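Acyl-CoA dehydrogenase (Bacillus anthracis, PDB 3OWA) binds FAD and probably catalyses the flavin-dependent alpha,beta-dehydrogenation of acyl-CoA thioesters, as other acyl-CoA dehydrogenases do. Local coordinates at residues Ile286-Ala291 / Glu309-Met314; Pro300-Pro305 / Lys588-Glu593; Lys528-Glu533 / Lys582-Ala587. All blocks are in the same frame, centred on the assembly; numbering follows the deposited sequence. Where two conformers were deposited one is given.

The three contacts lie on one side of the chain's centre, in the helical C-terminal part. Contact 1 pairs helix 257-293 with helix 305-336. Contact 2 sets the loop between these helices against helix 578-592, and contact 3 packs the same late helix on helix 526-554. Centres of contacts 1 and 2 are about 7 Å apart; contact 3 lies about 13 Å from each. Along the chain, contacts 1 and 2 cross, contact 3 is nested inside the span closed by contact 2, and contact 1 closes before contact 3 opens. Helix 578-592 thus joins the chain's end to the helical hairpin whose connecting loop lines the FAD pocket.

Contact 1 (Ile286-Ala291 / Glu309-Met314); sequences ISAQYA and EKLANM
Leu311 and Met314 of helix 305-336 meet Ser287 and Ala288 of helix 257-293. The two helices run nearly antiparallel, at 163°, with segment axes 10.8 Å apart. No hydrogen bond passes between the segments, and the contact is buried.

The apolar packing centres on Leu311. Its CG lies opposite the carbonyl carbon about CA-CB (chi1 -74°), and the two methyls reach across to the facing helix. CD2 meets Ser287 CB at 3.8 Å. It also lies 3.9 Å from Ala288 N, so this methyl rests against the backbone of helix 257-293 as well as a side chain. CD1 turns to Ala288 and comes 4.4 Å from Ala288 CB. The leucine probably comes this close to the helix backbone because Ser287 and Ala288 are small.

The second kind of contact is a methyl beside a hydroxyl. Met314 is modelled as selenomethionine, and its chain bends at the last torsion, about the CG-SE bond (chi3 72°). Its terminal CE lies 3.7 Å from Ser287 OG. This is a van der Waals touch. The hydroxyl's polar partner lies in its own helix, where Ser287 OG is hydrogen-bonded to Ala283 O. A buried polar atom is therefore satisfied without help from the facing segment.

Other helices close in around the pair. Ile589 and Leu590 of helix 578-592 cover Ala288 and Leu311. Ile382 of helix 358-383 touches Ser287. At the partly exposed side, Lys310 NZ forms salt bridges with Glu378 and with Glu412 of the second subunit.

The arrangement is an antiparallel helical hairpin within the C-terminal helical domain of the acyl-CoA dehydrogenase fold. The connection between its helices carries residues of the FAD pocket.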
loop_
_atom_site.group_PDB
_atom_site.type_symbol
_atom_site.label_atom_id
_atom_site.label_comp_id
_atom_site.label_asym_id
_atom_site.label_seq_id
_atom_site.Cartn_x
_atom_site.Cartn_y
_atom_site.Cartn_z
ATOM N N ILE A 286 -1.564 12.122 -14.187
ATOM C CA ILE A 286 -3.003 12.217 -13.964
ATOM C C ILE A 286 -3.374 12.801 -12.593
ATOM O O ILE A 286 -4.389 13.462 -12.461
ATOM C CB ILE A 286 -3.756 10.909 -14.276
ATOM C CG1 ILE A 286 -3.446 9.846 -13.232
ATOM C CG2 ILE A 286 -3.390 10.449 -15.675
ATOM C CD1 ILE A 286 -4.029 8.466 -13.615
ATOM N N SER A 287 -2.507 12.612 -11.604
ATOM C CA SER A 287 -2.706 13.192 -10.307
ATOM C C SER A 287 -2.481 14.691 -10.341
ATOM O O SER A 287 -3.202 15.419 -9.673
ATOM C CB SER A 287 -1.779 12.539 -9.261
ATOM O OG SER A 287 -2.033 11.151 -9.227
ATOM N N ALA A 288 -1.495 15.147 -11.108
ATOM C CA ALA A 288 -1.196 16.571 -11.182
ATOM C C ALA A 288 -2.309 17.248 -11.951
ATOM O O ALA A 288 -2.770 18.318 -11.547
ATOM C CB ALA A 288 0.143 16.802 -11.869
ATOM N N GLN A 289 -2.773 16.630 -13.030
ATOM C CA GLN A 289 -3.898 17.205 -13.781
ATOM C C GLN A 289 -5.151 17.263 -12.902
ATOM O O GLN A 289 -5.853 18.264 -12.911
ATOM C CB GLN A 289 -4.217 16.420 -15.060
ATOM C CG GLN A 289 -3.078 16.235 -16.017
ATOM C CD GLN A 289 -3.442 15.327 -17.209
ATOM O OE1 GLN A 289 -4.142 14.307 -17.074
ATOM N NE2 GLN A 289 -2.957 15.703 -18.380
ATOM N N TYR A 290 -5.426 16.198 -12.146
ATOM C CA TYR A 290 -6.589 16.184 -11.258
ATOM C C TYR A 290 -6.514 17.264 -10.182
ATOM O O TYR A 290 -7.495 17.965 -9.962
ATOM C CB TYR A 290 -6.807 14.798 -10.603
ATOM C CG TYR A 290 -8.130 14.756 -9.915
ATOM C CD1 TYR A 290 -8.222 14.902 -8.519
ATOM C CD2 TYR A 290 -9.319 14.619 -10.659
ATOM C CE1 TYR A 290 -9.440 14.908 -7.887
ATOM C CE2 TYR A 290 -10.557 14.602 -10.028
ATOM C CZ TYR A 290 -10.615 14.746 -8.638
ATOM O OH TYR A 290 -11.835 14.757 -7.998
ATOM N N ALA A 291 -5.353 17.403 -9.538
ATOM C CA ALA A 291 -5.139 18.409 -8.493
ATOM C C ALA A 291 -5.372 19.852 -8.978
ATOM O O ALA A 291 -5.945 20.655 -8.247
ATOM C CB ALA A 291 -3.740 18.284 -7.866
ATOM N N GLU A 309 2.933 18.072 -1.279
ATOM C CA GLU A 309 3.884 17.149 -0.688
ATOM C C GLU A 309 3.747 15.724 -1.301
ATOM O O GLU A 309 4.763 15.104 -1.633
ATOM C CB GLU A 309 3.711 17.092 0.836
ATOM C CG GLU A 309 4.853 16.358 1.572
ATOM C CD GLU A 309 4.579 16.129 3.071
ATOM O OE1 GLU A 309 5.570 16.059 3.845
ATOM O OE2 GLU A 309 3.390 16.033 3.489
ATOM N N LYS A 310 2.520 15.218 -1.447
ATOM C CA LYS A 310 2.318 13.897 -2.060
ATOM C C LYS A 310 2.900 13.877 -3.471
ATOM O O LYS A 310 3.633 12.966 -3.825
ATOM C CB LYS A 310 0.833 13.511 -2.109
ATOM C CG LYS A 310 0.155 13.366 -0.767
ATOM C CD LYS A 310 -1.331 13.109 -1.012
ATOM C CE LYS A 310 -2.139 13.131 0.293
ATOM N NZ LYS A 310 -1.766 11.935 1.168
ATOM N N LEU A 311 2.594 14.896 -4.281
ATOM C CA LEU A 311 3.138 14.974 -5.634
ATOM C C LEU A 311 4.651 14.991 -5.698
ATOM O O LEU A 311 5.234 14.340 -6.578
ATOM C CB LEU A 311 2.586 16.177 -6.435
ATOM C CG LEU A 311 1.135 16.105 -6.945
ATOM C CD1 LEU A 311 0.732 17.398 -7.590
ATOM C CD2 LEU A 311 0.919 14.941 -7.989
ATOM N N ALA A 312 5.291 15.726 -4.789
ATOM C CA ALA A 312 6.750 15.797 -4.741
ATOM C C ALA A 312 7.404 14.467 -4.340
ATOM O O ALA A 312 8.464 14.118 -4.872
ATOM C CB ALA A 312 7.204 16.936 -3.789
ATOM N N ASN A 313 6.804 13.746 -3.392
ATOM C CA ASN A 313 7.321 12.455 -2.998
ATOM C C ASN A 313 7.213 11.495 -4.172
ATOM O O ASN A 313 8.155 10.776 -4.489
ATOM C CB ASN A 313 6.542 11.888 -1.791
ATOM C CG ASN A 313 6.850 12.608 -0.493
ATOM O OD1 ASN A 313 7.883 13.245 -0.362
ATOM N ND2 ASN A 313 5.935 12.484 0.494
HETATM N N MSE A 314 6.071 11.533 -4.847
HETATM C CA MSE A 314 5.812 10.647 -5.982
HETATM C C MSE A 314 6.842 10.897 -7.077
HETATM O O MSE A 314 7.419 9.942 -7.607
HETATM C CB MSE A 314 4.417 10.866 -6.536
HETATM C CG MSE A 314 3.310 10.392 -5.558
HETATM SE SE MSE A 314 1.625 11.258 -6.042
HETATM C CE MSE A 314 1.234 10.296 -7.665
#

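Contact 2 (Pro300-Pro305 / Lys588-Glu593); sequences PIARFP and KILEDE. With FAD (flavin-adenine dinucleotide), chain J.
Ala302 and Leu590 join a short 3-10 turn to the last turn of helix 578-592, in the helical C-terminal part of the acyl-CoA dehydrogenase fold. The tight part is small and apolar. Leu590 straddles the alanine methyl with both its branches: CD2 lies 3.9 Å from Ala302 CB and CD1 4.0 Å from the same atom. CD1 also reaches 3.7 Å to Ala302 O. That carbonyl accepts a hydrogen bond from Gln308 NE2, so the methyl packs beside a polar atom that is already satisfied.

The solvent side is looser. Arg303 is exposed, starts away from the helix and is modelled in two conformers. In one of them NH2 comes back to 4.3 Å from Leu590 CD1, a loose and doubtful approach. No hydrogen bond or salt bridge joins Arg303 to segment 588-593.

Ile301 and Phe304 serve the FAD pocket instead. Ile301 CD1 touches the ribose. Gln490 of the second subunit packs on Phe304, placing this loop at the subunit interface. The adenine lies over one face of the Phe304 ring, nearly parallel to it, with FAD C6A toward the ring's rim and 3.5 Å from Phe304 CD1.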
loop_
_atom_site.group_PDB
_atom_site.type_symbol
_atom_site.label_atom_id
_atom_site.label_comp_id
_atom_site.label_asym_id
_atom_site.label_seq_id
_atom_site.Cartn_x
_atom_site.Cartn_y
_atom_site.Cartn_z
ATOM N N PRO A 300 -8.212 25.246 -6.186
ATOM C CA PRO A 300 -7.684 23.956 -6.647
ATOM C C PRO A 300 -6.949 23.266 -5.500
ATOM O O PRO A 300 -6.216 23.914 -4.749
ATOM C CB PRO A 300 -6.726 24.357 -7.778
ATOM C CG PRO A 300 -7.273 25.721 -8.278
ATOM C CD PRO A 300 -7.772 26.383 -7.034
ATOM N N ILE A 301 -7.166 21.959 -5.335
ATOM C CA ILE A 301 -6.544 21.264 -4.210
ATOM C C ILE A 301 -5.061 21.253 -4.443
ATOM O O ILE A 301 -4.273 20.971 -3.532
ATOM C CB ILE A 301 -7.075 19.802 -4.023
ATOM C CG1 ILE A 301 -6.793 18.947 -5.281
ATOM C CG2 ILE A 301 -8.580 19.841 -3.709
ATOM C CD1 ILE A 301 -7.238 17.459 -5.113
ATOM N N ALA A 302 -4.679 21.588 -5.673
ATOM C CA ALA A 302 -3.277 21.826 -5.995
ATOM C C ALA A 302 -2.630 22.907 -5.062
ATOM O O ALA A 302 -1.407 22.907 -4.864
ATOM C CB ALA A 302 -3.133 22.253 -7.477
ATOM N N ARG A 303 -3.446 23.800 -4.506
ATOM C CA ARG A 303 -2.933 24.889 -3.642
ATOM C C ARG A 303 -2.629 24.388 -2.229
ATOM O O ARG A 303 -2.009 25.084 -1.443
ATOM C CB ARG A 303 -3.917 26.062 -3.578
ATOM C CG ARG A 303 -4.170 26.754 -4.919
ATOM C CD ARG A 303 -3.029 27.711 -5.355
ATOM N NE ARG A 303 -1.833 26.991 -5.804
ATOM C CZ ARG A 303 -1.689 26.390 -6.986
ATOM N NH1 ARG A 303 -2.673 26.415 -7.878
ATOM N NH2 ARG A 303 -0.558 25.740 -7.269
ATOM N N PHE A 304 -3.069 23.174 -1.908
ATOM C CA PHE A 304 -2.822 22.637 -0.563
ATOM C C PHE A 304 -1.449 21.978 -0.410
ATOM O O PHE A 304 -1.099 21.091 -1.177
ATOM C CB PHE A 304 -3.953 21.743 -0.051
ATOM C CG PHE A 304 -5.332 22.352 -0.176
ATOM C CD1 PHE A 304 -6.393 21.592 -0.637
ATOM C CD2 PHE A 304 -5.573 23.683 0.194
ATOM C CE1 PHE A 304 -7.681 22.137 -0.749
ATOM C CE2 PHE A 304 -6.849 24.237 0.082
ATOM C CZ PHE A 304 -7.904 23.462 -0.407
ATOM N N PRO A 305 -0.652 22.453 0.575
ATOM C CA PRO A 305 0.660 21.874 0.791
ATOM C C PRO A 305 0.669 20.358 0.923
ATOM O O PRO A 305 1.608 19.738 0.456
ATOM C CB PRO A 305 1.131 22.557 2.084
ATOM C CG PRO A 305 0.503 23.952 1.982
ATOM C CD PRO A 305 -0.860 23.681 1.379
ATOM N N LYS A 588 6.609 22.926 -10.029
ATOM C CA LYS A 588 6.951 22.646 -11.428
ATOM C C LYS A 588 6.143 21.460 -12.028
ATOM O O LYS A 588 5.759 21.467 -13.208
ATOM C CB LYS A 588 8.434 22.373 -11.566
ATOM C CG LYS A 588 8.863 22.323 -13.039
ATOM C CD LYS A 588 10.342 22.262 -13.200
ATOM C CE LYS A 588 10.731 22.674 -14.613
ATOM N NZ LYS A 588 12.214 22.626 -14.729
ATOM N N ILE A 589 5.881 20.448 -11.203
ATOM C CA ILE A 589 5.020 19.332 -11.612
ATOM C C ILE A 589 3.631 19.847 -11.969
ATOM O O ILE A 589 3.099 19.507 -13.018
ATOM C CB ILE A 589 4.915 18.306 -10.472
ATOM C CG1 ILE A 589 6.268 17.614 -10.342
ATOM C CG2 ILE A 589 3.732 17.294 -10.739
ATOM C CD1 ILE A 589 6.394 16.807 -9.106
ATOM N N LEU A 590 3.073 20.700 -11.108
ATOM C CA LEU A 590 1.742 21.259 -11.321
ATOM C C LEU A 590 1.709 22.255 -12.481
ATOM O O LEU A 590 0.678 22.414 -13.130
ATOM C CB LEU A 590 1.218 21.933 -10.067
ATOM C CG LEU A 590 0.913 20.960 -8.941
ATOM C CD1 LEU A 590 0.845 21.724 -7.610
ATOM C CD2 LEU A 590 -0.381 20.169 -9.258
ATOM N N GLU A 591 2.838 22.913 -12.726
ATOM C CA GLU A 591 2.957 23.833 -13.871
ATOM C C GLU A 591 2.933 23.066 -15.209
ATOM O O GLU A 591 2.199 23.432 -16.123
ATOM C CB GLU A 591 4.228 24.671 -13.735
ATOM C CG GLU A 591 4.533 25.516 -14.949
ATOM C CD GLU A 591 3.568 26.689 -15.107
ATOM O OE1 GLU A 591 3.748 27.706 -14.391
ATOM O OE2 GLU A 591 2.642 26.599 -15.954
ATOM N N ASP A 592 3.726 21.999 -15.302
ATOM C CA ASP A 592 3.801 21.156 -16.510
ATOM C C ASP A 592 2.671 20.128 -16.604
ATOM O O ASP A 592 2.435 19.568 -17.663
ATOM C CB ASP A 592 5.170 20.452 -16.594
ATOM C CG ASP A 592 6.355 21.446 -16.633
ATOM O OD1 ASP A 592 6.159 22.632 -17.009
ATOM O OD2 ASP A 592 7.493 21.042 -16.273
ATOM N N GLU A 593 1.985 19.880 -15.489
ATOM C CA GLU A 593 0.962 18.793 -15.378
ATOM C C GLU A 593 1.462 17.435 -15.857
ATOM O O GLU A 593 0.750 16.698 -16.557
ATOM C CB GLU A 593 -0.354 19.155 -16.081
ATOM C CG GLU A 593 -1.127 20.275 -15.412
ATOM C CD GLU A 593 -2.478 20.516 -16.060
ATOM O OE1 GLU A 593 -3.436 20.800 -15.315
ATOM O OE2 GLU A 593 -2.582 20.422 -17.309
HETATM P PA FAD J . -12.035 15.616 -2.010
HETATM O O1A FAD J . -12.053 16.275 -3.379
HETATM O O2A FAD J . -12.797 16.354 -0.974
HETATM O O5B FAD J . -10.507 15.419 -1.626
HETATM C C5B FAD J . -9.545 15.166 -2.610
HETATM C C4B FAD J . -8.170 15.141 -1.980
HETATM O O4B FAD J . -7.851 16.447 -1.510
HETATM C C3B FAD J . -8.101 14.190 -0.781
HETATM O O3B FAD J . -6.806 13.662 -0.716
HETATM C C2B FAD J . -8.254 15.156 0.390
HETATM O O2B FAD J . -7.659 14.672 1.561
HETATM C C1B FAD J . -7.533 16.400 -0.134
HETATM N N9A FAD J . -7.990 17.639 0.537
HETATM C C8A FAD J . -9.243 18.215 0.501
HETATM N N7A FAD J . -9.228 19.364 1.233
HETATM C C5A FAD J . -7.976 19.524 1.719
HETATM C C6A FAD J . -7.387 20.490 2.535
HETATM N N6A FAD J . -8.125 21.449 3.112
HETATM N N1A FAD J . -6.053 20.356 2.859
HETATM C C2A FAD J . -5.306 19.285 2.404
HETATM N N3A FAD J . -5.899 18.342 1.590
HETATM C C4A FAD J . -7.198 18.443 1.276
HETATM N N1 FAD J . -20.994 10.520 1.819
HETATM C C2 FAD J . -22.150 10.630 2.534
HETATM O O2 FAD J . -22.448 11.731 2.991
HETATM N N3 FAD J . -22.976 9.531 2.722
HETATM C C4 FAD J . -22.655 8.297 2.207
HETATM O O4 FAD J . -23.412 7.337 2.397
HETATM C C4X FAD J . -21.467 8.176 1.497
HETATM N N5 FAD J . -21.098 6.952 0.962
HETATM C C5X FAD J . -19.954 6.845 0.202
HETATM C C6 FAD J . -19.638 5.623 -0.402
HETATM C C7 FAD J . -18.485 5.537 -1.177
HETATM C C7M FAD J . -18.101 4.219 -1.811
HETATM C C8 FAD J . -17.691 6.673 -1.357
HETATM C C8M FAD J . -16.435 6.648 -2.172
HETATM C C9 FAD J . -18.001 7.886 -0.749
HETATM C C9A FAD J . -19.151 7.986 0.012
HETATM N N10 FAD J . -19.471 9.196 0.613
HETATM C C10 FAD J . -20.645 9.299 1.308
HETATM C "C1'" FAD J . -18.623 10.423 0.419
HETATM C "C2'" FAD J . -17.178 10.160 0.911
HETATM O "O2'" FAD J . -17.009 9.868 2.311
HETATM C "C3'" FAD J . -16.254 11.256 0.350
HETATM O "O3'" FAD J . -15.495 10.728 -0.714
HETATM C "C4'" FAD J . -15.342 11.789 1.413
HETATM O "O4'" FAD J . -16.159 12.285 2.460
HETATM C "C5'" FAD J . -14.209 12.833 0.499
HETATM O "O5'" FAD J . -14.646 13.646 -0.511
HETATM P P FAD J . -14.126 13.683 -2.046
HETATM O O1P FAD J . -14.110 12.229 -2.466
HETATM O O2P FAD J . -14.913 14.509 -2.983
HETATM O O3P FAD J . -12.599 14.106 -2.033
#

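Contact 3 (Lys528-Glu533 / Lys582-Ala587); sequences KVLYTE and KREIAA
Ile585 of helix 578-592 packs against Leu530 and Tyr531 of helix 526-554. This is helix-helix packing in the C-terminal helical bundle. The segment axes come within 9.7 Å, and their directions differ by 138°. Leu530 CA and Ile585 CA are the closest pair of CA atoms across the two segments, 6.6 Å apart.

Ile585 can be followed outward from CB. There the chain branches. CG1 takes the position opposite the carbonyl carbon (chi1 -72°) and lies 3.7 Å from Leu530 CB. The chain goes on to CD1, which settles over the helix backbone, 3.8 Å from Leu530 O. The other branch, CG2, points to the aromatic neighbour. It meets Tyr531 CE1 at 3.5 Å, near the ring plane, so the methyl comes to the edge of the ring and not over a face. One isoleucine thus touches a leucine side chain, the backbone and a tyrosine edge.

Tyr531 starts away from the facing helix, but its ring swings back to the isoleucine. The hydroxyl helps fix the ring's position. It is hydrogen-bonded to Thr596 O near the end of the chain and to Gln527 NE2. The same Gln527 amide also bonds Ile585 O, linking the two helices beside the packed side chains.

Toward the more exposed side, by Glu584, the side chains of Leu530 and Glu584 cross at about a right angle. The extended glutamate passes its methylene groups and carboxylate carbon by one leucine methyl. Glu584 CD lies 3.7 Å from that methyl, Leu530 CD1. The carboxylate has a weak, long ion pair with Lys526. The shortest approach between Leu530 and Glu584 is CD1 to CG, 3.6 Å.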
loop_
_atom_site.group_PDB
_atom_site.type_symbol
_atom_site.label_atom_id
_atom_site.label_comp_id
_atom_site.label_asym_id
_atom_site.label_seq_id
_atom_site.Cartn_x
_atom_site.Cartn_y
_atom_site.Cartn_z
ATOM N N LYS A 528 16.075 18.344 -11.160
ATOM C CA LYS A 528 16.862 17.167 -10.798
ATOM C C LYS A 528 17.597 17.320 -9.471
ATOM O O LYS A 528 17.678 16.368 -8.701
ATOM C CB LYS A 528 17.871 16.818 -11.880
ATOM C CG LYS A 528 17.255 16.387 -13.178
ATOM C CD LYS A 528 18.326 16.135 -14.207
ATOM C CE LYS A 528 17.666 16.047 -15.545
ATOM N NZ LYS A 528 18.582 16.379 -16.616
ATOM N N VAL A 529 18.166 18.507 -9.226
ATOM C CA VAL A 529 18.915 18.740 -7.993
ATOM C C VAL A 529 17.986 18.557 -6.798
ATOM O O VAL A 529 18.352 17.902 -5.821
ATOM C CB VAL A 529 19.580 20.138 -7.958
ATOM C CG1 VAL A 529 20.000 20.538 -6.524
ATOM C CG2 VAL A 529 20.772 20.187 -8.891
ATOM N N LEU A 530 16.797 19.145 -6.900
ATOM C CA LEU A 530 15.762 19.054 -5.883
ATOM C C LEU A 530 15.316 17.613 -5.598
ATOM O O LEU A 530 15.291 17.212 -4.444
ATOM C CB LEU A 530 14.569 19.941 -6.274
ATOM C CG LEU A 530 14.803 21.469 -6.123
ATOM C CD1 LEU A 530 13.610 22.220 -6.663
ATOM C CD2 LEU A 530 15.117 21.890 -4.685
ATOM N N TYR A 531 15.009 16.851 -6.647
ATOM C CA TYR A 531 14.621 15.439 -6.491
ATOM C C TYR A 531 15.727 14.730 -5.742
ATOM O O TYR A 531 15.468 13.971 -4.827
ATOM C CB TYR A 531 14.468 14.720 -7.844
ATOM C CG TYR A 531 13.298 15.103 -8.725
ATOM C CD1 TYR A 531 12.064 15.457 -8.174
ATOM C CD2 TYR A 531 13.420 15.069 -10.113
ATOM C CE1 TYR A 531 10.988 15.765 -8.981
ATOM C CE2 TYR A 531 12.331 15.384 -10.947
ATOM C CZ TYR A 531 11.128 15.760 -10.361
ATOM O OH TYR A 531 10.044 16.095 -11.136
ATOM N N THR A 532 16.967 15.000 -6.160
ATOM C CA THR A 532 18.156 14.346 -5.615
ATOM C C THR A 532 18.395 14.636 -4.137
ATOM O O THR A 532 18.642 13.694 -3.365
ATOM C CB THR A 532 19.403 14.688 -6.468
ATOM O OG1 THR A 532 19.154 14.243 -7.800
ATOM C CG2 THR A 532 20.647 13.972 -5.950
ATOM N N GLU A 533 18.310 15.913 -3.742
ATOM C CA GLU A 533 18.475 16.307 -2.334
ATOM C C GLU A 533 17.453 15.643 -1.422
ATOM O O GLU A 533 17.783 15.093 -0.362
ATOM C CB GLU A 533 18.352 17.826 -2.204
ATOM C CG GLU A 533 19.594 18.549 -2.710
ATOM C CD GLU A 533 19.400 20.043 -2.878
ATOM O OE1 GLU A 533 18.236 20.513 -2.972
ATOM O OE2 GLU A 533 20.427 20.754 -2.911
ATOM N N LYS A 582 10.133 20.406 -1.360
ATOM C CA LYS A 582 9.044 19.590 -1.912
ATOM C C LYS A 582 8.000 20.517 -2.510
ATOM O O LYS A 582 7.405 20.203 -3.522
ATOM C CB LYS A 582 8.446 18.650 -0.858
ATOM C CG LYS A 582 9.359 17.487 -0.531
ATOM C CD LYS A 582 8.793 16.598 0.570
ATOM C CE LYS A 582 9.795 15.501 0.919
ATOM N NZ LYS A 582 9.229 14.425 1.779
ATOM N N ARG A 583 7.810 21.690 -1.905
ATOM C CA ARG A 583 6.867 22.667 -2.458
ATOM C C ARG A 583 7.388 23.190 -3.773
ATOM O O ARG A 583 6.620 23.445 -4.696
ATOM C CB ARG A 583 6.632 23.843 -1.499
ATOM C CG ARG A 583 5.942 23.417 -0.200
ATOM C CD ARG A 583 5.736 24.626 0.704
ATOM N NE ARG A 583 4.925 24.310 1.887
ATOM C CZ ARG A 583 4.377 25.260 2.651
ATOM N NH1 ARG A 583 4.539 26.546 2.314
ATOM N NH2 ARG A 583 3.647 24.937 3.716
ATOM N N GLU A 584 8.694 23.367 -3.859
ATOM C CA GLU A 584 9.305 23.798 -5.114
ATOM C C GLU A 584 9.193 22.705 -6.198
ATOM O O GLU A 584 8.821 22.991 -7.340
ATOM C CB GLU A 584 10.759 24.175 -4.882
ATOM C CG GLU A 584 11.342 25.001 -6.004
ATOM C CD GLU A 584 12.704 25.635 -5.666
ATOM O OE1 GLU A 584 13.106 25.646 -4.473
ATOM O OE2 GLU A 584 13.373 26.095 -6.615
ATOM N N ILE A 585 9.495 21.457 -5.835
ATOM C CA ILE A 585 9.309 20.338 -6.781
ATOM C C ILE A 585 7.870 20.356 -7.324
ATOM O O ILE A 585 7.641 20.298 -8.534
ATOM C CB ILE A 585 9.599 18.958 -6.105
ATOM C CG1 ILE A 585 11.106 18.785 -5.867
ATOM C CG2 ILE A 585 9.015 17.798 -6.950
ATOM C CD1 ILE A 585 11.498 17.769 -4.757
ATOM N N ALA A 586 6.903 20.445 -6.408
ATOM C CA ALA A 586 5.479 20.351 -6.758
ATOM C C ALA A 586 5.040 21.478 -7.672
ATOM O O ALA A 586 4.254 21.258 -8.596
ATOM C CB ALA A 586 4.637 20.337 -5.520
ATOM N N ALA A 587 5.546 22.683 -7.424
ATOM C CA ALA A 587 5.192 23.817 -8.246
ATOM C C ALA A 587 5.442 23.492 -9.711
ATOM O O ALA A 587 4.587 23.745 -10.547
ATOM C CB ALA A 587 5.988 25.102 -7.809
#